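PDB 6D2S: HTH-type transcriptional regulator PrpR, which regulates transcription of the enzymes that break down short-chain fatty acids through the glyoxylate and methylcitrate cycles, including propionate derived from cholesterol. Local coordinates for residues A[65-69]-A[90-94]; A[216-221]-A[242-246]. All blocks are in the same frame, centred on the assembly; numbering follows the deposited sequence. Where two conformers were deposited one is given.

How the contacts relate
The two contacts belong to successive parts of this PrpR fragment, and contact 1 is complete before the chain reaches contact 2. Contact 1 (65-69 with 90-94) joins a sheet to a helix in the IrrE N-terminal-like region; contact 2 (216-221 with 242-246) lays a short helical segment on a sheet in the C-terminal, GAF-clan region. Their centres are about 29 Å apart, on opposite sides of the chain's centre, and their nearest atoms are about 13 Å apart, so neither touches the other. The side chain of Lys66 in contact 1 lies about 7 Å from a bound calcium ion, and that of Lys245 in contact 2 about 9 Å from one.

Contact 1 (A[65-69]-A[90-94]); sequences AKRRY and QIATQ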
ATOM      1  N   ALA A  65       3.578  15.966 -10.892  1.00 43.22           N
ATOM      2  CA  ALA A  65       2.604  15.082 -10.274  1.00 36.63           C
ATOM      3  C   ALA A  65       2.602  13.727 -10.984  1.00 29.90           C
ATOM      4  O   ALA A  65       3.094  13.586 -12.107  1.00 26.56           O
ATOM      5  CB  ALA A  65       1.215  15.713 -10.322  1.00 33.89           C
ATOM      6  N   LYS A  66       2.042  12.712 -10.312  1.00 21.38           N
ATOM      7  CA  LYS A  66       1.882  11.416 -10.966  1.00 18.12           C
ATOM      8  C   LYS A  66       0.603  11.334 -11.790  1.00 15.73           C
ATOM      9  O   LYS A  66       0.480  10.440 -12.635  1.00 16.49           O
ATOM     10  CB  LYS A  66       1.908  10.271  -9.944  1.00 17.24           C
ATOM     11  CG  LYS A  66       3.244  10.099  -9.229  1.00 23.27           C
ATOM     12  CD  LYS A  66       3.239   8.863  -8.334  1.00 25.58           C
ATOM     13  CE  LYS A  66       4.593   8.657  -7.653  1.00 32.48           C
ATOM     14  NZ  LYS A  66       4.672   7.320  -6.981  1.00 31.36           N
ATOM     15  N   ARG A  67      -0.349  12.235 -11.562  1.00 14.39           N
ATOM     16  CA  ARG A  67      -1.566  12.262 -12.352  1.00 15.70           C
ATOM     17  C   ARG A  67      -2.178  13.652 -12.273  1.00 17.76           C
ATOM     18  O   ARG A  67      -1.860  14.444 -11.380  1.00 19.97           O
ATOM     19  CB  ARG A  67      -2.575  11.202 -11.881  1.00 13.22           C
ATOM     20  CG  ARG A  67      -3.273  11.575 -10.572  1.00 16.19           C
ATOM     21  CD  ARG A  67      -4.279  10.508 -10.112  1.00 16.70           C
ATOM     22  NE  ARG A  67      -4.937  10.966  -8.894  1.00 18.88           N
ATOM     23  CZ  ARG A  67      -4.467  10.772  -7.665  1.00 20.88           C
ATOM     24  NH1 ARG A  67      -3.331  10.103  -7.468  1.00 20.24           N
ATOM     25  NH2 ARG A  67      -5.135  11.250  -6.624  1.00 26.12           N
ATOM     26  N   ARG A  68      -3.048  13.940 -13.238  0.52 17.08           N
ATOM     27  CA  ARG A  68      -3.855  15.156 -13.233  0.52 17.26           C
ATOM     28  C   ARG A  68      -5.184  14.812 -13.881  0.52 17.97           C
ATOM     29  O   ARG A  68      -5.215  14.391 -15.041  0.52 18.12           O
ATOM     30  CB  ARG A  68      -3.168  16.307 -13.984  0.52 18.74           C
ATOM     31  CG  ARG A  68      -3.898  17.653 -13.889  0.52 23.78           C
ATOM     32  CD  ARG A  68      -3.881  18.187 -12.465  0.52 25.54           C
ATOM     33  NE  ARG A  68      -4.727  19.365 -12.279  0.52 28.31           N
ATOM     34  CZ  ARG A  68      -4.267  20.609 -12.194  0.52 25.40           C
ATOM     35  NH1 ARG A  68      -2.965  20.850 -12.283  0.52 24.69           N
ATOM     36  NH2 ARG A  68      -5.108  21.614 -12.017  0.52 27.39           N
ATOM     37  N   TYR A  69      -6.274  14.974 -13.136  1.00 17.94           N
ATOM     38  CA  TYR A  69      -7.597  14.719 -13.667  1.00 15.41           C
ATOM     39  C   TYR A  69      -8.166  16.013 -14.239  1.00 20.61           C
ATOM     40  O   TYR A  69      -8.076  17.070 -13.608  1.00 24.47           O
ATOM     41  CB  TYR A  69      -8.509  14.145 -12.581  1.00 19.66           C
ATOM     42  CG  TYR A  69      -9.866  13.767 -13.109  1.00 23.25           C
ATOM     43  CD1 TYR A  69      -9.985  12.916 -14.200  1.00 21.39           C
ATOM     44  CD2 TYR A  69     -11.029  14.254 -12.520  1.00 22.58           C
ATOM     45  CE1 TYR A  69     -11.213  12.565 -14.699  1.00 23.93           C
ATOM     46  CE2 TYR A  69     -12.268  13.901 -13.013  1.00 22.97           C
ATOM     47  CZ  TYR A  69     -12.352  13.056 -14.099  1.00 25.36           C
ATOM     48  OH  TYR A  69     -13.576  12.705 -14.608  1.00 28.31           O
ATOM     49  N   GLN A  90      -2.305   4.805 -10.096  1.00 12.97           N
ATOM     50  CA  GLN A  90      -2.884   6.132 -10.283  1.00 12.33           C
ATOM     51  C   GLN A  90      -4.298   6.052 -10.844  1.00 12.18           C
ATOM     52  O   GLN A  90      -5.183   6.798 -10.416  1.00 13.10           O
ATOM     53  CB  GLN A  90      -2.004   6.963 -11.216  1.00 12.36           C
ATOM     54  CG  GLN A  90      -0.654   7.289 -10.631  1.00 14.68           C
ATOM     55  CD  GLN A  90      -0.769   7.984  -9.285  1.00 17.65           C
ATOM     56  OE1 GLN A  90      -1.475   8.985  -9.154  1.00 17.58           O
ATOM     57  NE2 GLN A  90      -0.060   7.467  -8.285  1.00 16.84           N
ATOM     58  N   ILE A  91      -4.512   5.189 -11.843  1.00 11.53           N
ATOM     59  CA  ILE A  91      -5.826   5.089 -12.465  1.00 11.15           C
ATOM     60  C   ILE A  91      -6.841   4.560 -11.471  1.00 11.05           C
ATOM     61  O   ILE A  91      -7.975   5.051 -11.394  1.00 12.26           O
ATOM     62  CB  ILE A  91      -5.759   4.200 -13.723  1.00 10.46           C
ATOM     63  CG1 ILE A  91      -4.759   4.780 -14.724  1.00 10.49           C
ATOM     64  CG2 ILE A  91      -7.153   4.068 -14.349  1.00 11.14           C
ATOM     65  CD1 ILE A  91      -4.269   3.735 -15.786  1.00 12.25           C
ATOM     66  N   ALA A  92      -6.453   3.549 -10.688  1.00  9.57           N
ATOM     67  CA  ALA A  92      -7.382   2.993  -9.714  1.00 10.79           C
ATOM     68  C   ALA A  92      -7.661   3.977  -8.586  1.00 11.17           C
ATOM     69  O   ALA A  92      -8.771   3.986  -8.035  1.00 11.79           O
ATOM     70  CB  ALA A  92      -6.826   1.666  -9.162  1.00 11.46           C
ATOM     71  N   THR A  93      -6.686   4.820  -8.244  1.00  9.31           N
ATOM     72  CA  THR A  93      -6.937   5.877  -7.269  1.00 14.07           C
ATOM     73  C   THR A  93      -8.008   6.831  -7.780  1.00 16.50           C
ATOM     74  O   THR A  93      -8.963   7.147  -7.062  1.00 14.14           O
ATOM     75  CB  THR A  93      -5.646   6.628  -6.937  1.00 14.68           C
ATOM     76  OG1 THR A  93      -4.732   5.738  -6.288  1.00 12.80           O
ATOM     77  CG2 THR A  93      -5.937   7.800  -5.975  1.00 17.03           C
ATOM     78  N   GLN A  94      -7.897   7.254  -9.048  1.00 12.80           N
ATOM     79  CA  GLN A  94      -8.922   8.125  -9.624  1.00 13.94           C
ATOM     80  C   GLN A  94     -10.261   7.405  -9.746  1.00 13.30           C
ATOM     81  O   GLN A  94     -11.319   8.023  -9.569  1.00 15.59           O
ATOM     82  CB  GLN A  94      -8.469   8.647 -10.994  1.00 18.43           C
ATOM     83  CG  GLN A  94      -9.344   9.781 -11.524  1.00 19.14           C
ATOM     84  CD  GLN A  94      -9.239  11.012 -10.651  1.00 21.70           C
ATOM     85  OE1 GLN A  94     -10.243  11.668 -10.336  1.00 26.97           O
ATOM     86  NE2 GLN A  94      -8.016  11.336 -10.250  1.00 13.97           N
TER
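Strand 67-69 and the helical turn 90-94 run in roughly the same direction, their axes 9.8 Å apart at closest approach and inclined by 32°. Arg67 lies across from Gln90 and Tyr69 from Gln94. This is an alpha/beta layer of the IrrE N-terminal-like domain: helix 84-99 packs on a mixed three-stranded sheet, of which 67-70 is an outer strand, while helices 39-51 and 116-135 cover other sides of the helix. Arg67 and Tyr69 direct their side chains at the helix, and Arg68 between them points away.

Arg67 carries most of the contact on the strand side. Its chain leaves the backbone with CG between N and the carbonyl carbon (chi1 75°) and then runs extended to NE, which carries the guanidinium across the helix, between Gln90 and Gln94 and against Thr93. There NH1 donates to Gln90 OE1 over 2.7 Å, with the acceptor practically in the guanidinium plane and the donor tilted out of the amide's carbonyl plane. The methyl CG2 of Thr93 rests over one face of the same guanidinium, while the hydroxyl of Thr93 turns back to the carbonyl of Phe89. Gln90 is bent at chi2, and its NE2 is hydrogen-bonded to Gln86, so both ends of this buried amide are held. The Lys66 side chain crosses that of Gln90 at about a right angle, its CB 3.6 Å from Gln90 CD. Farther along, the amide of Gln94 stacks over one face of the Tyr69 ring, the two planes 18° apart, with Gln94 CD 3.7 Å from Tyr69 CG.

Contact 2 (A[216-221]-A[242-246]); sequences VVHDAF and WVAKT
Val216 sits over one face of the Trp242 indole in a CH-pi contact, its CB 3.7 Å from the centroid of the five-membered ring and 19° off the ring normal. Both methyls lie over that same face: CG1 is 3.6 Å from Trp242 CD1, and CG2, over the middle of the indole, is 3.6 Å from Trp242 CD2. Trp242 presents this face because its CG is anti to the carbonyl carbon (chi1 -73°) and chi2, at 94°, turns the ring broadside.

Two residues along the strand, the methyl of Ala244 points into the helical backbone, 3.5 Å from Val216 O and 3.8 Å from Val217 CA. The close approach, 5.3 Å between the CA atoms of Val217 and Ala244, is consistent with the small side chain there. The helical segment 216-221, 3-10 in its later part, lies on one face of the antiparallel five-stranded sheet of the GAF-clan C-terminal region. The same face is lined by Ile184 and Val186 of strand 183-189 and by Ala262 of strand 261-268, whereas Lys245 points away from the helical segment and forms a salt bridge with Asp153.

Ala220 sets its methyl over the strand backbone, 3.8 Å from Lys245 C. Beyond it, Thr246 turns CG2 toward the helical segment, 3.7 Å from Phe221 CD1, in an oblique approach to the ring. Thr246 OG1 accepts a hydrogen bond from the backbone N of Glu225.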
ATOM      1  N   VAL A 216      15.480  -1.327  13.021  1.00 30.01           N
ATOM      2  CA  VAL A 216      14.937  -2.462  12.292  1.00 27.68           C
ATOM      3  C   VAL A 216      14.617  -2.095  10.848  1.00 33.38           C
ATOM      4  O   VAL A 216      14.568  -2.979   9.984  1.00 35.00           O
ATOM      5  CB  VAL A 216      13.695  -3.019  13.017  1.00 33.97           C
ATOM      6  CG1 VAL A 216      14.079  -3.515  14.411  1.00 34.24           C
ATOM      7  CG2 VAL A 216      12.610  -1.954  13.105  1.00 34.74           C
ATOM      8  N   VAL A 217      14.406  -0.808  10.555  1.00 31.65           N
ATOM      9  CA  VAL A 217      14.163  -0.344   9.197  0.58 29.85           C
ATOM     10  C   VAL A 217      15.251   0.610   8.723  1.00 30.26           C
ATOM     11  O   VAL A 217      15.707   0.515   7.579  1.00 29.93           O
ATOM     12  CB  VAL A 217      12.772   0.314   9.070  0.58 29.93           C
ATOM     13  CG1 VAL A 217      12.605   0.946   7.701  0.58 28.73           C
ATOM     14  CG2 VAL A 217      11.685  -0.719   9.321  0.58 26.24           C
ATOM     15  N   HIS A 218      15.695   1.524   9.587  1.00 35.65           N
ATOM     16  CA  HIS A 218      16.742   2.454   9.187  1.00 37.08           C
ATOM     17  C   HIS A 218      18.017   1.725   8.776  1.00 32.63           C
ATOM     18  O   HIS A 218      18.761   2.219   7.919  1.00 30.97           O
ATOM     19  CB  HIS A 218      17.031   3.445  10.312  1.00 44.74           C
ATOM     20  CG  HIS A 218      17.792   4.654   9.865  1.00 49.46           C
ATOM     21  ND1 HIS A 218      19.169   4.704   9.853  1.00 51.57           N
ATOM     22  CD2 HIS A 218      17.367   5.852   9.399  1.00 50.50           C
ATOM     23  CE1 HIS A 218      19.560   5.884   9.405  1.00 53.10           C
ATOM     24  NE2 HIS A 218      18.487   6.600   9.124  1.00 54.25           N
ATOM     25  N   ASP A 219      18.286   0.552   9.360  1.00 31.61           N
ATOM     26  CA  ASP A 219      19.462  -0.219   8.960  1.00 29.20           C
ATOM     27  C   ASP A 219      19.494  -0.483   7.459  1.00 28.60           C
ATOM     28  O   ASP A 219      20.567  -0.737   6.905  1.00 31.79           O
ATOM     29  CB  ASP A 219      19.507  -1.560   9.705  1.00 30.90           C
ATOM     30  CG  ASP A 219      20.041  -1.441  11.133  1.00 35.25           C
ATOM     31  OD1 ASP A 219      20.536  -0.364  11.523  1.00 36.63           O
ATOM     32  OD2 ASP A 219      19.958  -2.447  11.866  1.00 35.59           O
ATOM     33  N   ALA A 220      18.339  -0.448   6.785  1.00 29.55           N
ATOM     34  CA  ALA A 220      18.322  -0.691   5.344  1.00 27.05           C
ATOM     35  C   ALA A 220      19.198   0.298   4.588  1.00 28.86           C
ATOM     36  O   ALA A 220      19.789  -0.056   3.559  1.00 32.34           O
ATOM     37  CB  ALA A 220      16.885  -0.635   4.815  1.00 27.42           C
ATOM     38  N   PHE A 221      19.291   1.539   5.067  1.00 32.47           N
ATOM     39  CA  PHE A 221      20.079   2.545   4.360  1.00 33.00           C
ATOM     40  C   PHE A 221      21.564   2.201   4.305  1.00 38.92           C
ATOM     41  O   PHE A 221      22.302   2.817   3.528  1.00 39.26           O
ATOM     42  CB  PHE A 221      19.900   3.918   5.012  1.00 37.27           C
ATOM     43  CG  PHE A 221      18.539   4.519   4.806  1.00 37.28           C
ATOM     44  CD1 PHE A 221      18.129   4.923   3.543  1.00 38.80           C
ATOM     45  CD2 PHE A 221      17.679   4.701   5.877  1.00 32.78           C
ATOM     46  CE1 PHE A 221      16.874   5.478   3.347  1.00 36.85           C
ATOM     47  CE2 PHE A 221      16.427   5.262   5.693  1.00 37.69           C
ATOM     48  CZ  PHE A 221      16.023   5.652   4.425  1.00 36.94           C
ATOM     49  N   TRP A 242      11.881  -8.754  11.682  1.00 21.40           N
ATOM     50  CA  TRP A 242      11.789  -7.556  10.862  1.00 22.45           C
ATOM     51  C   TRP A 242      12.474  -7.779   9.524  1.00 19.96           C
ATOM     52  O   TRP A 242      13.565  -8.354   9.462  1.00 21.59           O
ATOM     53  CB  TRP A 242      12.422  -6.356  11.576  1.00 25.72           C
ATOM     54  CG  TRP A 242      11.594  -5.838  12.722  1.00 29.15           C
ATOM     55  CD1 TRP A 242      11.704  -6.171  14.042  1.00 29.01           C
ATOM     56  CD2 TRP A 242      10.521  -4.892  12.635  1.00 30.70           C
ATOM     57  NE1 TRP A 242      10.761  -5.491  14.780  1.00 29.73           N
ATOM     58  CE2 TRP A 242      10.029  -4.695  13.939  1.00 34.58           C
ATOM     59  CE3 TRP A 242       9.935  -4.189  11.577  1.00 40.29           C
ATOM     60  CZ2 TRP A 242       8.979  -3.826  14.216  1.00 38.81           C
ATOM     61  CZ3 TRP A 242       8.891  -3.333  11.853  1.00 41.98           C
ATOM     62  CH2 TRP A 242       8.425  -3.157  13.163  1.00 39.67           C
ATOM     63  N   VAL A 243      11.826  -7.324   8.452  1.00 19.28           N
ATOM     64  CA  VAL A 243      12.410  -7.338   7.113  1.00 19.90           C
ATOM     65  C   VAL A 243      12.243  -5.943   6.534  1.00 19.07           C
ATOM     66  O   VAL A 243      11.155  -5.364   6.618  1.00 19.88           O
ATOM     67  CB  VAL A 243      11.741  -8.392   6.208  1.00 25.11           C
ATOM     68  CG1 VAL A 243      12.419  -8.435   4.853  1.00 25.12           C
ATOM     69  CG2 VAL A 243      11.779  -9.759   6.880  1.00 31.78           C
ATOM     70  N   ALA A 244      13.324  -5.384   5.983  1.00 19.86           N
ATOM     71  CA  ALA A 244      13.317  -4.002   5.526  1.00 20.63           C
ATOM     72  C   ALA A 244      14.157  -3.857   4.265  1.00 24.66           C
ATOM     73  O   ALA A 244      15.088  -4.627   4.016  1.00 23.45           O
ATOM     74  CB  ALA A 244      13.856  -3.039   6.602  1.00 23.73           C
ATOM     75  N   LYS A 245      13.815  -2.850   3.466  1.00 21.67           N
ATOM     76  CA  LYS A 245      14.632  -2.518   2.311  1.00 22.58           C
ATOM     77  C   LYS A 245      14.404  -1.056   1.963  1.00 24.83           C
ATOM     78  O   LYS A 245      13.325  -0.511   2.222  1.00 25.20           O
ATOM     79  CB  LYS A 245      14.284  -3.410   1.113  1.00 26.63           C
ATOM     80  CG  LYS A 245      15.287  -3.352  -0.019  1.00 29.59           C
ATOM     81  CD  LYS A 245      15.007  -4.420  -1.062  1.00 29.52           C
ATOM     82  CE  LYS A 245      14.026  -3.918  -2.097  1.00 38.81           C
ATOM     83  NZ  LYS A 245      13.933  -4.849  -3.262  1.00 43.32           N
ATOM     84  N   THR A 246      15.422  -0.431   1.370  1.00 25.11           N
ATOM     85  CA  THR A 246      15.210   0.881   0.778  1.00 26.36           C
ATOM     86  C   THR A 246      14.360   0.734  -0.475  1.00 29.32           C
ATOM     87  O   THR A 246      14.321  -0.325  -1.109  1.00 26.80           O
ATOM     88  CB  THR A 246      16.534   1.569   0.420  1.00 29.69           C
ATOM     89  OG1 THR A 246      17.276   0.756  -0.495  1.00 28.40           O
ATOM     90  CG2 THR A 246      17.367   1.833   1.662  1.00 31.74           C
TER